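Local structure of major Capsid Protein VP1 (6Y9I) at residues 162-167 with 200-205; 150-155 with 175-180; 110-115 with 262-267. The protein builds the outer shell of the polyomavirus capsid as pentamers and probably engages glycan receptors on the host cell surface. All blocks are in the same frame, centred on the assembly; numbering follows the deposited sequence.

Contact 1: residues 162-167 with 200-205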
ATOM      1  N   LYS A 162       5.909   1.055  39.164  1.00 29.91           N
ATOM      2  CA  LYS A 162       6.528   1.760  38.002  1.00 31.52           C
ATOM      3  C   LYS A 162       5.590   1.694  36.786  1.00 28.90           C
ATOM      4  O   LYS A 162       5.703   2.558  35.899  1.00 31.46           O
ATOM      5  CB  LYS A 162       7.894   1.146  37.700  1.00 33.73           C
ATOM      6  CG  LYS A 162       8.904   1.314  38.827  1.00 41.10           C
ATOM      7  CD  LYS A 162      10.282   0.759  38.495  1.00 45.76           C
ATOM      8  CE  LYS A 162      11.329   1.117  39.533  1.00 49.66           C
ATOM      9  NZ  LYS A 162      11.029   0.476  40.836  1.00 54.25           N
ATOM     10  N   THR A 163       4.711   0.698  36.754  1.00 27.07           N
ATOM     11  CA  THR A 163       3.668   0.487  35.734  1.00 27.05           C
ATOM     12  C   THR A 163       2.481  -0.177  36.397  1.00 29.35           C
ATOM     13  O   THR A 163       2.663  -0.763  37.488  1.00 30.42           O
ATOM     14  CB  THR A 163       4.129  -0.406  34.568  1.00 25.65           C
ATOM     15  OG1 THR A 163       4.821  -1.588  34.991  1.00 28.10           O
ATOM     16  CG2 THR A 163       5.035   0.358  33.637  1.00 28.00           C
ATOM     17  N   ILE A 164       1.325  -0.065  35.742  1.00 25.85           N
ATOM     18  CA  ILE A 164       0.079  -0.753  36.142  1.00 26.48           C
ATOM     19  C   ILE A 164      -0.252  -1.762  35.052  1.00 25.86           C
ATOM     20  O   ILE A 164      -0.096  -1.443  33.863  1.00 24.72           O
ATOM     21  CB  ILE A 164      -1.067   0.231  36.401  1.00 29.03           C
ATOM     22  CG1 ILE A 164      -2.323  -0.491  36.884  1.00 32.54           C
ATOM     23  CG2 ILE A 164      -1.357   1.097  35.190  1.00 30.05           C
ATOM     24  CD1 ILE A 164      -3.159   0.347  37.819  1.00 37.76           C
ATOM     25  N   HIS A 165      -0.693  -2.936  35.469  1.00 24.67           N
ATOM     26  CA  HIS A 165      -1.112  -4.056  34.601  1.00 27.03           C
ATOM     27  C   HIS A 165      -2.613  -4.244  34.738  1.00 26.62           C
ATOM     28  O   HIS A 165      -3.207  -3.925  35.766  1.00 28.12           O
ATOM     29  CB  HIS A 165      -0.302  -5.304  34.974  1.00 30.41           C
ATOM     30  CG  HIS A 165       1.153  -5.014  35.063  1.00 31.56           C
ATOM     31  ND1 HIS A 165       1.898  -4.671  33.950  1.00 28.63           N
ATOM     32  CD2 HIS A 165       1.997  -4.981  36.116  1.00 33.63           C
ATOM     33  CE1 HIS A 165       3.141  -4.441  34.314  1.00 32.93           C
ATOM     34  NE2 HIS A 165       3.233  -4.621  35.636  1.00 33.23           N
ATOM     35  N   PRO A 166      -3.276  -4.771  33.692  1.00 24.87           N
ATOM     36  CA  PRO A 166      -4.707  -5.015  33.757  1.00 25.30           C
ATOM     37  C   PRO A 166      -5.181  -5.817  34.980  1.00 24.44           C
ATOM     38  O   PRO A 166      -6.213  -5.462  35.483  1.00 24.02           O
ATOM     39  CB  PRO A 166      -4.968  -5.792  32.463  1.00 25.30           C
ATOM     40  CG  PRO A 166      -3.938  -5.243  31.507  1.00 26.91           C
ATOM     41  CD  PRO A 166      -2.707  -5.062  32.364  1.00 25.54           C
ATOM     42  N   ASN A 167      -4.449  -6.848  35.414  1.00 23.18           N
ATOM     43  CA  ASN A 167      -4.893  -7.671  36.569  1.00 25.82           C
ATOM     44  C   ASN A 167      -4.765  -6.929  37.908  1.00 27.67           C
ATOM     45  O   ASN A 167      -5.510  -7.337  38.827  1.00 30.15           O
ATOM     46  CB  ASN A 167      -4.249  -9.050  36.646  1.00 25.53           C
ATOM     47  CG  ASN A 167      -5.219  -9.993  37.320  1.00 28.09           C
ATOM     48  OD1 ASN A 167      -6.425  -9.903  37.088  1.00 27.34           O
ATOM     49  ND2 ASN A 167      -4.724 -10.853  38.191  1.00 28.89           N
ATOM     50  N   GLU A 200       1.682  -2.771  25.367  1.00 20.88           N
ATOM     51  CA  GLU A 200       1.411  -4.213  25.130  1.00 22.98           C
ATOM     52  C   GLU A 200       0.263  -4.722  26.018  1.00 23.36           C
ATOM     53  O   GLU A 200      -0.212  -5.839  25.733  1.00 23.62           O
ATOM     54  CB  GLU A 200       2.667  -5.066  25.310  1.00 24.65           C
ATOM     55  CG  GLU A 200       3.186  -5.131  26.741  1.00 23.97           C
ATOM     56  CD  GLU A 200       4.611  -5.654  26.795  1.00 29.18           C
ATOM     57  OE1 GLU A 200       5.578  -4.830  26.635  1.00 28.00           O
ATOM     58  OE2 GLU A 200       4.757  -6.899  26.963  1.00 32.19           O
ATOM     59  N   GLU A 201      -0.202  -3.954  27.002  1.00 22.45           N
ATOM     60  CA  GLU A 201      -1.317  -4.382  27.887  1.00 23.25           C
ATOM     61  C   GLU A 201      -2.533  -3.462  27.808  1.00 21.64           C
ATOM     62  O   GLU A 201      -3.593  -3.913  28.254  1.00 23.18           O
ATOM     63  CB  GLU A 201      -0.879  -4.433  29.342  1.00 24.80           C
ATOM     64  CG  GLU A 201       0.223  -5.455  29.614  1.00 26.23           C
ATOM     65  CD  GLU A 201       0.738  -5.371  31.045  1.00 27.24           C
ATOM     66  OE1 GLU A 201       1.476  -4.427  31.388  1.00 27.61           O
ATOM     67  OE2 GLU A 201       0.341  -6.224  31.823  1.00 31.27           O
ATOM     68  N   TRP A 202      -2.405  -2.251  27.259  1.00 21.94           N
ATOM     69  CA  TRP A 202      -3.489  -1.225  27.301  1.00 21.87           C
ATOM     70  C   TRP A 202      -3.731  -0.653  25.907  1.00 22.78           C
ATOM     71  O   TRP A 202      -2.743  -0.245  25.278  1.00 22.90           O
ATOM     72  CB  TRP A 202      -3.165  -0.084  28.262  1.00 22.07           C
ATOM     73  CG  TRP A 202      -3.015  -0.522  29.687  1.00 23.35           C
ATOM     74  CD1 TRP A 202      -1.856  -0.708  30.372  1.00 24.02           C
ATOM     75  CD2 TRP A 202      -4.080  -0.832  30.603  1.00 23.43           C
ATOM     76  NE1 TRP A 202      -2.119  -1.098  31.657  1.00 23.57           N
ATOM     77  CE2 TRP A 202      -3.473  -1.154  31.842  1.00 23.39           C
ATOM     78  CE3 TRP A 202      -5.474  -0.786  30.529  1.00 22.35           C
ATOM     79  CZ2 TRP A 202      -4.218  -1.495  32.973  1.00 22.61           C
ATOM     80  CZ3 TRP A 202      -6.212  -1.084  31.664  1.00 23.84           C
ATOM     81  CH2 TRP A 202      -5.591  -1.463  32.855  1.00 22.20           C
ATOM     82  N   SER A 203      -4.999  -0.566  25.529  1.00 20.35           N
ATOM     83  CA  SER A 203      -5.489   0.035  24.262  1.00 23.72           C
ATOM     84  C   SER A 203      -6.501   1.107  24.618  1.00 22.08           C
ATOM     85  O   SER A 203      -7.166   1.008  25.636  1.00 20.50           O
ATOM     86  CB  SER A 203      -6.128  -0.998  23.370  1.00 23.25           C
ATOM     87  OG  SER A 203      -5.144  -1.898  22.895  1.00 26.34           O
ATOM     88  N   PRO A 204      -6.680   2.132  23.764  1.00 24.05           N
ATOM     89  CA  PRO A 204      -7.777   3.075  23.945  1.00 25.26           C
ATOM     90  C   PRO A 204      -9.087   2.286  23.915  1.00 24.69           C
ATOM     91  O   PRO A 204      -9.184   1.358  23.154  1.00 23.68           O
ATOM     92  CB  PRO A 204      -7.639   4.054  22.755  1.00 26.70           C
ATOM     93  CG  PRO A 204      -6.755   3.347  21.762  1.00 29.55           C
ATOM     94  CD  PRO A 204      -5.865   2.431  22.574  1.00 27.17           C
ATOM     95  N   ASP A 205     -10.040   2.662  24.769  1.00 22.56           N
ATOM     96  CA  ASP A 205     -11.281   1.888  25.031  1.00 23.43           C
ATOM     97  C   ASP A 205     -12.370   2.474  24.157  1.00 21.19           C
ATOM     98  O   ASP A 205     -12.805   3.589  24.419  1.00 22.20           O
ATOM     99  CB  ASP A 205     -11.657   1.967  26.528  1.00 24.28           C
ATOM    100  CG  ASP A 205     -12.930   1.240  26.923  1.00 25.20           C
ATOM    101  OD1 ASP A 205     -13.614   0.709  26.012  1.00 29.61           O
ATOM    102  OD2 ASP A 205     -13.233   1.196  28.151  1.00 26.01           O
TER
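His165 and Glu201 meet because each turns CG anti to its carbonyl carbon (chi1 -49° and -63°), and Glu201 then runs extended, bringing its carboxylate to the imidazole. The result is a His-carboxylate hydrogen bond inside the long loop between strands E and F of the VP1 jelly roll. His165 ND1 donates to Glu201 OE1 at 2.6 Å; OE1 lies in the imidazole plane and accepts through its syn lone pair, although ring and carboxylate planes are 41° apart. Tyr155 stacks on the same imidazole, which restricts its rotation. Close by, Glu201 OE2 faces the carboxylate of Glu148, a like-charge approach that may raise the proton affinity of the pair, while the histidine N-H would offset it.

Trp202, the first residue of strand 202-204 in a small antiparallel sheet, makes the second polar link. Its indole NE1 donates to Ile164 O at 3.0 Å, nearly straight, with the acceptor in the indole plane and the donor above the carbonyl plane. Pro166 serves both partners. CG sits over one face of the indole in a CH-pi contact, 4.2 Å from the centre of the six-membered ring, and CD packs against Trp202 CZ2 at 3.9 Å. The same proline ring also crosses the Glu201 side chain at about a right angle, with Pro166 CG 3.8 Å from Glu201 CB and Pro166 CD 3.3 Å from Glu201 OE2.

Contact 2: residues 150-155 with 175-180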
ATOM      1  N   ASN A 150      -0.130 -12.926  26.786  1.00 23.41           N
ATOM      2  CA  ASN A 150       0.089 -14.130  27.645  1.00 24.67           C
ATOM      3  C   ASN A 150      -0.381 -13.795  29.068  1.00 24.59           C
ATOM      4  O   ASN A 150       0.330 -13.081  29.791  1.00 22.91           O
ATOM      5  CB  ASN A 150       1.545 -14.605  27.673  1.00 25.25           C
ATOM      6  CG  ASN A 150       2.134 -14.981  26.329  1.00 25.19           C
ATOM      7  OD1 ASN A 150       3.271 -14.609  26.036  1.00 28.42           O
ATOM      8  ND2 ASN A 150       1.406 -15.749  25.540  1.00 23.71           N
ATOM      9  N   ALA A 151      -1.557 -14.278  29.452  1.00 25.77           N
ATOM     10  CA  ALA A 151      -2.166 -13.892  30.740  1.00 28.69           C
ATOM     11  C   ALA A 151      -1.195 -14.209  31.897  1.00 29.17           C
ATOM     12  O   ALA A 151      -1.232 -13.459  32.886  1.00 26.32           O
ATOM     13  CB  ALA A 151      -3.505 -14.555  30.907  1.00 29.74           C
ATOM     14  N   LEU A 152      -0.309 -15.213  31.767  1.00 28.34           N
ATOM     15  CA  LEU A 152       0.533 -15.661  32.918  1.00 29.68           C
ATOM     16  C   LEU A 152       1.961 -15.092  32.846  1.00 28.28           C
ATOM     17  O   LEU A 152       2.852 -15.595  33.576  1.00 28.82           O
ATOM     18  CB  LEU A 152       0.511 -17.187  32.964  1.00 34.06           C
ATOM     19  CG  LEU A 152      -0.834 -17.812  33.355  1.00 36.62           C
ATOM     20  CD1 LEU A 152      -0.672 -19.287  33.695  1.00 38.65           C
ATOM     21  CD2 LEU A 152      -1.497 -17.073  34.514  1.00 35.59           C
ATOM     22  N   THR A 153       2.188 -14.058  32.036  1.00 24.18           N
ATOM     23  CA  THR A 153       3.479 -13.336  31.984  1.00 23.33           C
ATOM     24  C   THR A 153       3.813 -12.935  33.407  1.00 24.20           C
ATOM     25  O   THR A 153       2.897 -12.411  34.084  1.00 25.44           O
ATOM     26  CB  THR A 153       3.430 -12.063  31.134  1.00 22.74           C
ATOM     27  OG1 THR A 153       3.130 -12.479  29.814  1.00 24.73           O
ATOM     28  CG2 THR A 153       4.738 -11.304  31.138  1.00 24.19           C
ATOM     29  N   LYS A 154       5.067 -13.114  33.806  1.00 26.86           N
ATOM     30  CA  LYS A 154       5.555 -12.701  35.146  1.00 27.59           C
ATOM     31  C   LYS A 154       6.031 -11.255  35.050  1.00 30.41           C
ATOM     32  O   LYS A 154       6.993 -10.988  34.285  1.00 28.06           O
ATOM     33  CB  LYS A 154       6.669 -13.627  35.619  1.00 28.86           C
ATOM     34  CG  LYS A 154       6.214 -15.058  35.852  1.00 29.64           C
ATOM     35  CD  LYS A 154       7.315 -15.948  36.353  1.00 34.44           C
ATOM     36  CE  LYS A 154       6.906 -17.408  36.371  1.00 39.68           C
ATOM     37  NZ  LYS A 154       6.931 -18.003  35.009  1.00 42.37           N
ATOM     38  N   TYR A 155       5.403 -10.363  35.817  1.00 28.32           N
ATOM     39  CA  TYR A 155       5.802  -8.944  35.906  1.00 27.82           C
ATOM     40  C   TYR A 155       6.477  -8.670  37.242  1.00 28.91           C
ATOM     41  O   TYR A 155       5.944  -9.076  38.259  1.00 28.86           O
ATOM     42  CB  TYR A 155       4.602  -8.019  35.732  1.00 29.31           C
ATOM     43  CG  TYR A 155       3.945  -8.138  34.387  1.00 26.26           C
ATOM     44  CD1 TYR A 155       4.568  -7.649  33.256  1.00 27.83           C
ATOM     45  CD2 TYR A 155       2.699  -8.726  34.249  1.00 29.20           C
ATOM     46  CE1 TYR A 155       3.974  -7.753  32.013  1.00 29.01           C
ATOM     47  CE2 TYR A 155       2.088  -8.836  33.010  1.00 28.78           C
ATOM     48  CZ  TYR A 155       2.723  -8.331  31.888  1.00 29.37           C
ATOM     49  OH  TYR A 155       2.162  -8.460  30.652  1.00 30.11           O
ATOM     50  N   GLU A 175      -6.356 -18.862  38.359  1.00 37.54           N
ATOM     51  CA  GLU A 175      -7.159 -19.789  37.517  1.00 37.12           C
ATOM     52  C   GLU A 175      -8.000 -19.001  36.495  1.00 34.49           C
ATOM     53  O   GLU A 175      -8.275 -19.580  35.463  1.00 35.27           O
ATOM     54  CB  GLU A 175      -8.054 -20.709  38.365  1.00 38.14           C
ATOM     55  N   GLU A 176      -8.392 -17.747  36.772  1.00 34.26           N
ATOM     56  CA  GLU A 176      -9.288 -16.931  35.897  1.00 32.57           C
ATOM     57  C   GLU A 176      -8.481 -15.958  35.011  1.00 29.25           C
ATOM     58  O   GLU A 176      -9.086 -15.317  34.124  1.00 27.89           O
ATOM     59  CB  GLU A 176     -10.291 -16.128  36.739  1.00 33.29           C
ATOM     60  CG  GLU A 176     -11.106 -16.957  37.729  1.00 39.19           C
ATOM     61  N   LYS A 177      -7.186 -15.776  35.251  1.00 27.66           N
ATOM     62  CA  LYS A 177      -6.372 -14.776  34.497  1.00 29.34           C
ATOM     63  C   LYS A 177      -6.351 -15.016  32.984  1.00 28.57           C
ATOM     64  O   LYS A 177      -6.143 -14.058  32.259  1.00 26.41           O
ATOM     65  CB  LYS A 177      -4.942 -14.734  35.010  1.00 29.89           C
ATOM     66  CG  LYS A 177      -4.788 -13.898  36.263  1.00 30.51           C
ATOM     67  CD  LYS A 177      -3.407 -13.965  36.783  1.00 32.03           C
ATOM     68  CE  LYS A 177      -2.489 -12.985  36.087  1.00 33.20           C
ATOM     69  NZ  LYS A 177      -1.258 -12.811  36.880  1.00 34.42           N
ATOM     70  N   PRO A 178      -6.495 -16.253  32.448  1.00 28.42           N
ATOM     71  CA  PRO A 178      -6.617 -16.448  31.003  1.00 28.34           C
ATOM     72  C   PRO A 178      -7.748 -15.644  30.345  1.00 26.11           C
ATOM     73  O   PRO A 178      -7.630 -15.371  29.196  1.00 24.76           O
ATOM     74  CB  PRO A 178      -6.851 -17.952  30.844  1.00 31.08           C
ATOM     75  CG  PRO A 178      -6.173 -18.553  32.051  1.00 31.30           C
ATOM     76  CD  PRO A 178      -6.365 -17.533  33.158  1.00 30.64           C
ATOM     77  N   GLN A 179      -8.787 -15.262  31.093  1.00 26.80           N
ATOM     78  CA  GLN A 179      -9.851 -14.332  30.592  1.00 26.29           C
ATOM     79  C   GLN A 179      -9.226 -13.064  29.969  1.00 24.34           C
ATOM     80  O   GLN A 179      -9.813 -12.518  29.028  1.00 22.22           O
ATOM     81  CB  GLN A 179     -10.798 -13.924  31.716  1.00 25.13           C
ATOM     82  CG  GLN A 179     -11.746 -15.030  32.146  1.00 29.95           C
ATOM     83  CD  GLN A 179     -12.568 -14.613  33.344  1.00 31.17           C
ATOM     84  OE1 GLN A 179     -12.816 -13.429  33.547  1.00 30.18           O
ATOM     85  NE2 GLN A 179     -13.007 -15.602  34.113  1.00 34.43           N
ATOM     86  N   LEU A 180      -8.074 -12.613  30.479  1.00 24.27           N
ATOM     87  CA  LEU A 180      -7.372 -11.387  30.030  1.00 25.63           C
ATOM     88  C   LEU A 180      -6.844 -11.488  28.593  1.00 24.12           C
ATOM     89  O   LEU A 180      -6.474 -10.427  28.066  1.00 24.05           O
ATOM     90  CB  LEU A 180      -6.227 -11.083  30.994  1.00 24.20           C
ATOM     91  CG  LEU A 180      -6.689 -10.556  32.348  1.00 23.62           C
ATOM     92  CD1 LEU A 180      -5.576 -10.578  33.359  1.00 24.79           C
ATOM     93  CD2 LEU A 180      -7.249  -9.162  32.214  1.00 23.95           C
TER
HETATM   94  O   HOH W   1       0.253 -11.839  34.269  1.00 37.08           O
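Ala151 points its methyl toward the 3-10 segment at Lys177-Leu180. CB lies only 3.0 Å from Lys177 O, a tight approach to an oxygen that also accepts the Leu180 N-H. The same methyl meets Pro178 CA at 3.6 Å and, more loosely, Leu180 CB at 4.4 Å. Leu152, next along the type I turn Asn150-Thr153, reaches over with CD2, 4.2 Å from Lys177 CB, the two chains crossing at a slant. No direct hydrogen bond joins the segments. Instead Lys177 points toward the turn and bends at chi3 (83°), carrying NZ to a water at 3.2 Å. That water donates to Ala151 O (2.6 Å) and Thr153 O (2.7 Å), so the ammonium group is linked to two carbonyls of the turn through one molecule. Pro178 also packs on Lys40 of a neighbouring subunit. Within the chain, Pro166 and Asn167, at helix 166-170, touch Leu180, and Asn167 also touches Lys177. That helix lies between the two segments in sequence, and all three belong to the excursion between strands 142-146 and 188-191.

Contact 3: residues 110-115 with 262-267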
ATOM      1  N   LEU A 110      24.953   2.287  17.584  0.50 22.92           N
ATOM      2  CA  LEU A 110      25.838   1.751  18.649  0.50 23.27           C
ATOM      3  C   LEU A 110      25.278   0.410  19.138  0.50 23.33           C
ATOM      4  O   LEU A 110      24.071   0.313  19.391  0.50 22.42           O
ATOM      5  CB  LEU A 110      25.936   2.767  19.787  0.50 22.28           C
ATOM      6  CG  LEU A 110      26.914   3.908  19.530  0.50 21.50           C
ATOM      7  CD1 LEU A 110      26.671   5.057  20.490  0.50 21.39           C
ATOM      8  CD2 LEU A 110      28.339   3.412  19.649  0.50 21.40           C
ATOM      9  N   GLU A 111      26.159  -0.583  19.221  1.00 24.82           N
ATOM     10  CA  GLU A 111      25.890  -1.949  19.726  1.00 25.28           C
ATOM     11  C   GLU A 111      25.057  -2.762  18.729  1.00 23.82           C
ATOM     12  O   GLU A 111      24.795  -3.924  19.039  1.00 25.55           O
ATOM     13  CB  GLU A 111      25.217  -1.905  21.098  1.00 28.20           C
ATOM     14  CG  GLU A 111      26.174  -1.461  22.184  1.00 33.18           C
ATOM     15  CD  GLU A 111      25.602  -1.504  23.589  1.00 33.42           C
ATOM     16  OE1 GLU A 111      24.574  -2.158  23.789  1.00 34.45           O
ATOM     17  OE2 GLU A 111      26.208  -0.906  24.472  1.00 39.69           O
ATOM     18  N   ALA A 112      24.723  -2.239  17.548  1.00 23.36           N
ATOM     19  CA  ALA A 112      23.715  -2.878  16.664  1.00 24.54           C
ATOM     20  C   ALA A 112      24.382  -3.927  15.764  1.00 23.62           C
ATOM     21  O   ALA A 112      25.522  -3.747  15.377  1.00 24.82           O
ATOM     22  CB  ALA A 112      22.963  -1.854  15.867  1.00 23.82           C
ATOM     23  N   LYS A 113      23.663  -5.008  15.486  1.00 23.46           N
ATOM     24  CA  LYS A 113      24.026  -6.103  14.553  1.00 26.08           C
ATOM     25  C   LYS A 113      24.473  -5.521  13.203  1.00 24.11           C
ATOM     26  O   LYS A 113      23.816  -4.600  12.669  1.00 24.28           O
ATOM     27  CB  LYS A 113      22.814  -7.031  14.385  1.00 28.90           C
ATOM     28  CG  LYS A 113      23.034  -8.268  13.531  1.00 35.06           C
ATOM     29  CD  LYS A 113      21.775  -9.116  13.409  1.00 38.97           C
ATOM     30  CE  LYS A 113      21.803 -10.109  12.255  1.00 45.80           C
ATOM     31  NZ  LYS A 113      22.542 -11.357  12.595  1.00 46.50           N
ATOM     32  N   MET A 114      25.533  -6.083  12.639  1.00 22.83           N
ATOM     33  CA  MET A 114      26.065  -5.708  11.313  1.00 24.82           C
ATOM     34  C   MET A 114      25.219  -6.394  10.232  1.00 26.01           C
ATOM     35  O   MET A 114      25.015  -7.624  10.284  1.00 27.41           O
ATOM     36  CB  MET A 114      27.529  -6.146  11.179  1.00 25.41           C
ATOM     37  CG  MET A 114      28.089  -5.905   9.809  1.00 27.38           C
ATOM     38  SD  MET A 114      29.868  -6.348   9.718  1.00 28.34           S
ATOM     39  CE  MET A 114      29.758  -8.142   9.727  1.00 27.85           C
ATOM     40  N   ALA A 115      24.788  -5.642   9.224  1.00 27.75           N
ATOM     41  CA  ALA A 115      24.058  -6.199   8.074  1.00 27.51           C
ATOM     42  C   ALA A 115      25.076  -6.540   6.981  1.00 28.58           C
ATOM     43  O   ALA A 115      25.279  -5.722   6.086  1.00 30.58           O
ATOM     44  CB  ALA A 115      23.015  -5.207   7.641  1.00 31.05           C
ATOM     45  N   GLY A 262      10.242   1.305  15.758  1.00 20.55           N
ATOM     46  CA  GLY A 262      10.855   0.013  15.415  1.00 21.23           C
ATOM     47  C   GLY A 262      11.752  -0.439  16.539  1.00 21.37           C
ATOM     48  O   GLY A 262      11.591   0.078  17.657  1.00 21.85           O
ATOM     49  N   VAL A 263      12.682  -1.337  16.238  1.00 20.65           N
ATOM     50  CA  VAL A 263      13.624  -1.942  17.205  1.00 21.74           C
ATOM     51  C   VAL A 263      15.033  -1.827  16.632  1.00 21.79           C
ATOM     52  O   VAL A 263      15.212  -1.800  15.378  1.00 18.12           O
ATOM     53  CB  VAL A 263      13.267  -3.412  17.503  1.00 20.36           C
ATOM     54  CG1 VAL A 263      11.832  -3.547  17.970  1.00 21.26           C
ATOM     55  CG2 VAL A 263      13.509  -4.310  16.293  1.00 23.51           C
ATOM     56  N   MET A 264      16.011  -1.758  17.518  1.00 20.76           N
ATOM     57  CA  MET A 264      17.409  -2.061  17.155  1.00 21.78           C
ATOM     58  C   MET A 264      17.688  -3.492  17.618  1.00 20.76           C
ATOM     59  O   MET A 264      17.027  -3.968  18.591  1.00 21.25           O
ATOM     60  CB  MET A 264      18.393  -1.066  17.772  1.00 22.12           C
ATOM     61  CG  MET A 264      18.476  -1.145  19.246  1.00 27.23           C
ATOM     62  SD  MET A 264      19.980  -0.372  19.886  1.00 31.24           S
ATOM     63  CE  MET A 264      21.154  -1.714  19.696  1.00 30.38           C
ATOM     64  N   VAL A 265      18.586  -4.152  16.908  1.00 22.11           N
ATOM     65  CA  VAL A 265      19.087  -5.525  17.196  1.00 20.35           C
ATOM     66  C   VAL A 265      20.548  -5.435  17.660  1.00 23.78           C
ATOM     67  O   VAL A 265      21.388  -4.788  16.961  1.00 21.90           O
ATOM     68  CB  VAL A 265      18.914  -6.438  15.974  1.00 21.37           C
ATOM     69  CG1 VAL A 265      19.429  -7.829  16.277  1.00 21.53           C
ATOM     70  CG2 VAL A 265      17.472  -6.501  15.485  1.00 22.11           C
ATOM     71  N   LYS A 266      20.811  -5.974  18.852  1.00 23.98           N
ATOM     72  CA  LYS A 266      22.139  -5.978  19.496  1.00 27.23           C
ATOM     73  C   LYS A 266      23.020  -7.019  18.806  1.00 24.83           C
ATOM     74  O   LYS A 266      22.555  -8.144  18.612  1.00 26.43           O
ATOM     75  CB  LYS A 266      21.988  -6.276  20.994  1.00 34.07           C
ATOM     76  CG  LYS A 266      22.036  -5.049  21.891  1.00 39.87           C
ATOM     77  CD  LYS A 266      21.746  -5.334  23.360  1.00 42.65           C
ATOM     78  CE  LYS A 266      22.718  -6.305  23.989  1.00 40.61           C
ATOM     79  NZ  LYS A 266      24.095  -5.769  23.945  1.00 45.34           N
ATOM     80  N   ALA A 267      24.238  -6.650  18.421  1.00 22.99           N
ATOM     81  CA  ALA A 267      25.191  -7.559  17.750  1.00 26.73           C
ATOM     82  C   ALA A 267      25.487  -8.778  18.652  1.00 27.88           C
ATOM     83  O   ALA A 267      25.563  -9.866  18.142  1.00 25.89           O
ATOM     84  CB  ALA A 267      26.456  -6.810  17.386  1.00 28.70           C
TER
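Glu111 O and Val265 O receive the two backbone bonds that join these segments. Ala267 N donates to Glu111 O at 2.9 Å, and Lys113 N donates to Val265 O at 2.7 Å. Ala112 and Lys266 are thereby linked by a single beta bridge, although the end-to-end directions of the touching parts, 110-113 and 264-267, lie 72° apart. Two CA-H...O contacts run alongside: Ala112 CA to Val265 O at 3.0 Å and Lys266 CA to Glu111 O at 3.4 Å.

Side chains flank this single bridge. Met264 points toward the loop and turns at chi3 (-84°), which sets its CE 3.6 Å from Leu110 O and 4.2 Å from Ala112 CB. Lys113 and Val265 run side by side, Lys113 CD meeting Val265 CG1 at 3.9 Å. Glu111 and Lys266 also lie alongside each other, but their salt bridge is long (OE1 to NZ 3.6 Å), and the stronger partner of Lys266 NZ is Asp268.

Farther out, Lys113 NZ pairs with Glu270 and its backbone with Gln125, while Met264 is held to Arg273 of strand 272-291 by a backbone bond. The arrangement places the D-E loop against the end of strand H, where the loop to strand 272-291 begins, in the viral jelly-roll fold.

In the fold
From the N terminus, the chain lays down strands 8-26, 68-73 and 87-98 before the D-E loop opens contact 3 at residues 110-115; this contact closes only at 262-267, at the end of strand H. Contacts 1 and 2 nest within that span and cross each other in the E-F loop: 150-155 and 162-167 come first, then 175-180 and 200-205. The crossed pair touch, and tie helix 166-170 to the small sheet of strands 142-146, 188-191 and 202-204. Contact 3 stays apart, about 28 Å from contact 1 centre to centre, yet Asn150 bonds to Leu110 of a neighbouring subunit, joining contact 2 to that subunit's contact 3.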